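Local coordinates for protein GH127 beta-L-arabinofuranoside (Geobacillus stearothermophilus, PDB 4QK0) that probably hydrolyses beta-L-arabinofuranosides, releasing L-arabinose, as a glycoside hydrolase of family 127, at residues 85-90 with 155-160; 162-167 with 199-204. All blocks are in the same frame, centred on the assembly; numbering follows the deposited sequence.

Interaction 1 (85-90 with 155-160); sequences AVAYLL and FRATGK
The methyl of A157 sits out of the peptide plane of A87, tilted from it, with CB 3.2 Å from O. The two CB atoms stand 4.4 Å apart. The F155 ring has C of K160 at its edge, in plane, and the Y88 ring meets that of H426 with planes nearly perpendicular, outside this contact. A157 points its methyl at the A87 turn, and with no longer side chain at either position helices 76-92 and 140-158 can approach until the CA atoms of A87 and A157 are 5.8 Å apart. One turn after A87, CD1 of L90 slants across CG2 of T158, the residue next to A157, at 4.1 Å. The T158 torsion (chi1 64°) sets CG2 beside the backbone N, where it meets L90, and turns OG1 back to its own chain. There OG1 accepts the N-H of K160 at 3.1 Å, forming an ST turn, and also hydrogen-bonds O of Y154. Replacing T158 by alanine removes CG2 and OG1, which would probably open a gap beside CD1 of L90 and leave the N-H of K160 and O of Y154 without their bonds to the hydroxyl. No hydrogen bond crosses, so two helices of the GH127 catalytic domain, probably an (alpha/alpha)6 barrel, are joined here by a methyl set against a backbone carbonyl and by apolar side-chain packing, and the threonine hydroxyl serves the helix end.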
loop_
_atom_site.group_PDB
_atom_site.type_symbol
_atom_site.label_atom_id
_atom_site.label_comp_id
_atom_site.label_asym_id
_atom_site.label_seq_id
_atom_site.Cartn_x
_atom_site.Cartn_y
_atom_site.Cartn_z
ATOM N N ALA A 85 11.460 26.974 -20.488
ATOM C CA ALA A 85 10.172 27.650 -20.285
ATOM C C ALA A 85 10.224 29.143 -20.642
ATOM O O ALA A 85 9.265 29.702 -21.180
ATOM C CB ALA A 85 9.726 27.504 -18.852
ATOM N N VAL A 86 11.313 29.792 -20.270
ATOM C CA VAL A 86 11.474 31.229 -20.534
ATOM C C VAL A 86 11.437 31.482 -22.040
ATOM O O VAL A 86 10.734 32.360 -22.487
ATOM C CB VAL A 86 12.787 31.743 -19.896
ATOM C CG1 VAL A 86 13.250 33.025 -20.544
ATOM C CG2 VAL A 86 12.610 31.956 -18.400
ATOM N N ALA A 87 12.145 30.643 -22.795
ATOM C CA ALA A 87 12.051 30.637 -24.269
ATOM C C ALA A 87 10.652 30.649 -24.776
ATOM O O ALA A 87 10.283 31.496 -25.618
ATOM C CB ALA A 87 12.780 29.439 -24.833
ATOM N N TYR A 88 9.809 29.752 -24.247
ATOM C CA TYR A 88 8.422 29.701 -24.715
ATOM C C TYR A 88 7.664 30.926 -24.291
ATOM O O TYR A 88 6.755 31.382 -25.011
ATOM C CB TYR A 88 7.689 28.442 -24.235
ATOM C CG TYR A 88 8.350 27.142 -24.653
ATOM C CD1 TYR A 88 8.803 26.953 -25.946
ATOM C CD2 TYR A 88 8.496 26.100 -23.756
ATOM C CE1 TYR A 88 9.389 25.752 -26.341
ATOM C CE2 TYR A 88 9.100 24.906 -24.128
ATOM C CZ TYR A 88 9.537 24.733 -25.425
ATOM O OH TYR A 88 10.146 23.561 -25.782
ATOM N N LEU A 89 7.985 31.453 -23.111
ATOM C CA LEU A 89 7.299 32.666 -22.667
ATOM C C LEU A 89 7.594 33.840 -23.605
ATOM O O LEU A 89 6.696 34.641 -23.927
ATOM C CB LEU A 89 7.690 33.023 -21.246
ATOM C CG LEU A 89 7.008 32.096 -20.228
ATOM C CD1 LEU A 89 7.551 32.412 -18.844
ATOM C CD2 LEU A 89 5.522 32.236 -20.208
ATOM N N LEU A 90 8.850 33.938 -24.021
ATOM C CA LEU A 90 9.276 34.987 -24.933
ATOM C C LEU A 90 8.674 34.901 -26.318
ATOM O O LEU A 90 8.620 35.914 -26.982
ATOM C CB LEU A 90 10.795 35.012 -25.052
ATOM C CG LEU A 90 11.551 35.351 -23.766
ATOM C CD1 LEU A 90 13.047 35.219 -23.954
ATOM C CD2 LEU A 90 11.225 36.753 -23.261
ATOM N N PHE A 155 16.566 29.351 -29.387
ATOM C CA PHE A 155 16.794 29.761 -30.765
ATOM C C PHE A 155 15.517 30.051 -31.555
ATOM O O PHE A 155 15.390 31.088 -32.208
ATOM C CB PHE A 155 17.594 28.713 -31.501
ATOM C CG PHE A 155 17.803 29.061 -32.933
ATOM C CD1 PHE A 155 18.534 30.203 -33.276
ATOM C CD2 PHE A 155 17.239 28.304 -33.935
ATOM C CE1 PHE A 155 18.704 30.570 -34.595
ATOM C CE2 PHE A 155 17.417 28.658 -35.267
ATOM C CZ PHE A 155 18.152 29.780 -35.592
ATOM N N ARG A 156 14.568 29.153 -31.482
ATOM C CA ARG A 156 13.308 29.298 -32.201
ATOM C C ARG A 156 12.572 30.489 -31.723
ATOM O O ARG A 156 11.871 31.104 -32.511
ATOM C CB ARG A 156 12.397 28.052 -32.054
ATOM C CG ARG A 156 12.995 26.854 -32.740
ATOM C CD ARG A 156 12.118 25.622 -32.777
ATOM N NE ARG A 156 12.423 25.033 -34.071
ATOM C CZ ARG A 156 12.533 23.748 -34.343
ATOM N NH1 ARG A 156 12.334 22.841 -33.388
ATOM N NH2 ARG A 156 12.834 23.397 -35.601
ATOM N N ALA A 157 12.721 30.832 -30.449
ATOM C CA ALA A 157 11.981 31.971 -29.894
ATOM C C ALA A 157 12.615 33.315 -30.161
ATOM O O ALA A 157 11.918 34.306 -30.288
ATOM C CB ALA A 157 11.835 31.822 -28.366
ATOM N N THR A 158 13.935 33.375 -30.086
ATOM C CA THR A 158 14.603 34.664 -30.115
ATOM C C THR A 158 15.469 34.886 -31.343
ATOM O O THR A 158 15.897 36.006 -31.573
ATOM C CB THR A 158 15.534 34.841 -28.915
ATOM O OG1 THR A 158 16.594 33.869 -28.977
ATOM C CG2 THR A 158 14.772 34.724 -27.630
ATOM N N GLY A 159 15.772 33.837 -32.087
ATOM C CA GLY A 159 16.747 33.942 -33.212
ATOM C C GLY A 159 18.187 33.927 -32.758
ATOM O O GLY A 159 19.088 33.853 -33.563
ATOM N N LYS A 160 18.425 33.968 -31.447
ATOM C CA LYS A 160 19.795 33.977 -30.931
ATOM C C LYS A 160 20.377 32.581 -30.818
ATOM O O LYS A 160 19.875 31.765 -30.075
ATOM C CB LYS A 160 19.848 34.685 -29.563
ATOM C CG LYS A 160 19.376 36.121 -29.631
ATOM C CD LYS A 160 19.299 36.742 -28.263
ATOM C CE LYS A 160 18.835 38.176 -28.393
ATOM N NZ LYS A 160 18.433 38.691 -27.057
#

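Interaction 2 (162-167 with 199-204); sequences RFLDIM and LKLYEV
Along 199-204, L201 is the first residue to meet 162-167: its CD1 comes to 3.6 Å from CD1 of L164. The two leucines share one conformation. In L201 CG stands anti to the backbone N (chi1 -174°), and this extends the branched end across the gap although the CB bond is not aimed at the other helix; in L164 CG is likewise anti (chi1 -171°), but there the CB bond already points toward the partner. The two side chains meet at a slant, methyl against methyl. One turn later comes V204, which points toward L164 and meets it tip to tip. CG1 of V204 lies 4.0 Å from CD1 of L164 and 4.2 Å from CD2, so this single methyl touches both branches of the leucine end. L164 is thus the one residue of 162-167 in touch with both L201 and V204, and its CD1 is shared between them. L201 also packs on Y210 of helix 208-220. On other sides of helix 194-205 the charges are paired away from this contact, K200 with E149 and E203 with K282 and R346. The nearest CA atoms, those of L164 and L201, are 8.5 Å apart, a spacing bridged by side chains and not by backbone. With no polar atom taking part, helices 162-177 and 194-205 of the catalytic domain are held here by dispersion and the exclusion of water, and the fit depends on the shape of three branched side chains.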
loop_
_atom_site.group_PDB
_atom_site.type_symbol
_atom_site.label_atom_id
_atom_site.label_comp_id
_atom_site.label_asym_id
_atom_site.label_seq_id
_atom_site.Cartn_x
_atom_site.Cartn_y
_atom_site.Cartn_z
ATOM N N ARG A 162 23.627 31.695 -29.896
ATOM C CA ARG A 162 24.709 31.459 -28.955
ATOM C C ARG A 162 24.531 30.144 -28.135
ATOM O O ARG A 162 25.438 29.320 -28.041
ATOM C CB ARG A 162 24.794 32.679 -28.031
ATOM C CG ARG A 162 25.858 32.603 -26.979
ATOM C CD ARG A 162 27.238 32.874 -27.530
ATOM N NE ARG A 162 28.142 32.797 -26.383
ATOM C CZ ARG A 162 29.097 31.881 -26.190
ATOM N NH1 ARG A 162 29.363 30.946 -27.084
ATOM N NH2 ARG A 162 29.810 31.924 -25.074
ATOM N N PHE A 163 23.337 29.943 -27.586
ATOM C CA PHE A 163 23.099 28.796 -26.688
ATOM C C PHE A 163 23.130 27.545 -27.561
ATOM O O PHE A 163 23.773 26.548 -27.246
ATOM C CB PHE A 163 21.767 29.011 -25.956
ATOM C CG PHE A 163 21.473 28.028 -24.809
ATOM C CD1 PHE A 163 22.413 27.112 -24.330
ATOM C CD2 PHE A 163 20.209 28.074 -24.183
ATOM C CE1 PHE A 163 22.085 26.255 -23.270
ATOM C CE2 PHE A 163 19.895 27.223 -23.153
ATOM C CZ PHE A 163 20.834 26.311 -22.684
ATOM N N LEU A 164 22.486 27.636 -28.707
ATOM C CA LEU A 164 22.555 26.546 -29.680
ATOM C C LEU A 164 23.977 26.147 -30.081
ATOM O O LEU A 164 24.283 24.955 -30.145
ATOM C CB LEU A 164 21.760 26.912 -30.932
ATOM C CG LEU A 164 21.568 25.780 -31.948
ATOM C CD1 LEU A 164 20.758 24.685 -31.291
ATOM C CD2 LEU A 164 20.858 26.298 -33.179
ATOM N N ASP A 165 24.856 27.145 -30.272
ATOM C CA ASP A 165 26.249 26.870 -30.608
ATOM C C ASP A 165 26.976 26.141 -29.509
ATOM O O ASP A 165 27.691 25.196 -29.748
ATOM C CB ASP A 165 26.981 28.177 -30.962
ATOM C CG ASP A 165 26.548 28.743 -32.333
ATOM O OD1 ASP A 165 26.165 27.945 -33.209
ATOM O OD2 ASP A 165 26.564 29.981 -32.529
ATOM N N ILE A 166 26.801 26.609 -28.291
ATOM C CA ILE A 166 27.370 25.954 -27.112
ATOM C C ILE A 166 26.918 24.489 -27.047
ATOM O O ILE A 166 27.751 23.600 -26.856
ATOM C CB ILE A 166 26.901 26.720 -25.844
ATOM C CG1 ILE A 166 27.604 28.091 -25.784
ATOM C CG2 ILE A 166 27.124 25.905 -24.580
ATOM C CD1 ILE A 166 26.941 29.092 -24.822
HETATM N N MSE A 167 25.621 24.259 -27.188
HETATM C CA MSE A 167 25.092 22.920 -27.026
HETATM C C MSE A 167 25.474 21.989 -28.177
HETATM O O MSE A 167 25.584 20.782 -27.971
HETATM C CB MSE A 167 23.597 22.992 -26.770
HETATM C CG MSE A 167 23.281 23.681 -25.419
HETATM SE SE MSE A 167 24.426 23.070 -23.937
HETATM C CE MSE A 167 24.028 21.174 -24.091
ATOM N N LEU A 199 16.925 14.555 -31.244
ATOM C CA LEU A 199 16.005 14.729 -32.378
ATOM C C LEU A 199 15.669 16.178 -32.586
ATOM O O LEU A 199 15.529 16.630 -33.701
ATOM C CB LEU A 199 14.683 13.965 -32.208
ATOM C CG LEU A 199 14.748 12.468 -32.025
ATOM C CD1 LEU A 199 13.345 11.848 -32.019
ATOM C CD2 LEU A 199 15.556 11.862 -33.160
ATOM N N LYS A 200 15.434 16.905 -31.508
ATOM C CA LYS A 200 15.071 18.299 -31.661
ATOM C C LYS A 200 16.245 19.068 -32.229
ATOM O O LYS A 200 16.081 19.996 -33.012
ATOM C CB LYS A 200 14.588 18.860 -30.310
ATOM C CG LYS A 200 13.054 18.776 -30.103
ATOM C CD LYS A 200 12.603 18.403 -28.688
ATOM C CE LYS A 200 11.396 19.200 -28.159
ATOM N NZ LYS A 200 11.745 20.111 -26.988
ATOM N N LEU A 201 17.437 18.735 -31.781
ATOM C CA LEU A 201 18.606 19.429 -32.212
ATOM C C LEU A 201 18.816 19.161 -33.737
ATOM O O LEU A 201 19.221 20.056 -34.492
ATOM C CB LEU A 201 19.827 18.936 -31.458
ATOM C CG LEU A 201 21.135 19.680 -31.709
ATOM C CD1 LEU A 201 21.037 21.141 -31.334
ATOM C CD2 LEU A 201 22.271 19.018 -30.943
ATOM N N TYR A 202 18.554 17.922 -34.155
ATOM C CA TYR A 202 18.567 17.566 -35.558
ATOM C C TYR A 202 17.562 18.393 -36.370
ATOM O O TYR A 202 17.912 18.899 -37.416
ATOM C CB TYR A 202 18.311 16.086 -35.744
ATOM C CG TYR A 202 18.020 15.741 -37.171
ATOM C CD1 TYR A 202 19.047 15.742 -38.142
ATOM C CD2 TYR A 202 16.738 15.444 -37.574
ATOM C CE1 TYR A 202 18.784 15.437 -39.473
ATOM C CE2 TYR A 202 16.458 15.152 -38.908
ATOM C CZ TYR A 202 17.475 15.155 -39.851
ATOM O OH TYR A 202 17.164 14.855 -41.151
ATOM N N GLU A 203 16.359 18.569 -35.850
ATOM C CA GLU A 203 15.311 19.268 -36.575
ATOM C C GLU A 203 15.693 20.686 -36.799
ATOM O O GLU A 203 15.312 21.275 -37.775
ATOM C CB GLU A 203 14.000 19.276 -35.823
ATOM C CG GLU A 203 13.238 17.976 -35.885
ATOM C CD GLU A 203 12.238 17.758 -34.730
ATOM O OE1 GLU A 203 12.075 18.590 -33.794
ATOM O OE2 GLU A 203 11.602 16.699 -34.772
ATOM N N VAL A 204 16.454 21.270 -35.892
ATOM C CA VAL A 204 16.754 22.676 -36.037
ATOM C C VAL A 204 18.055 22.885 -36.763
ATOM O O VAL A 204 18.269 23.954 -37.257
ATOM C CB VAL A 204 16.697 23.412 -34.659
ATOM C CG1 VAL A 204 18.011 23.354 -33.925
ATOM C CG2 VAL A 204 16.263 24.834 -34.843
#

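In the fold
Both contacts join helices of the same catalytic domain, on one side of the chain's centre, with centres about 13 Å apart. Interaction 2 is the more buried; interaction 1 lies partly buried, where helix 140-158 ends. That helix and helix 162-177 follow each other in the chain, so the second element of interaction 1 leads straight into the first of interaction 2. The contacts also touch: CD2 of F155 packs 3.7 Å from CG2 of V204. Burying nearly equal areas, they differ in means: in 85-90 with 155-160 the alanines allow close backbones and L90 with T158 adds side-chain packing, whereas longer aliphatic side chains span a wider gap in 162-167 with 199-204.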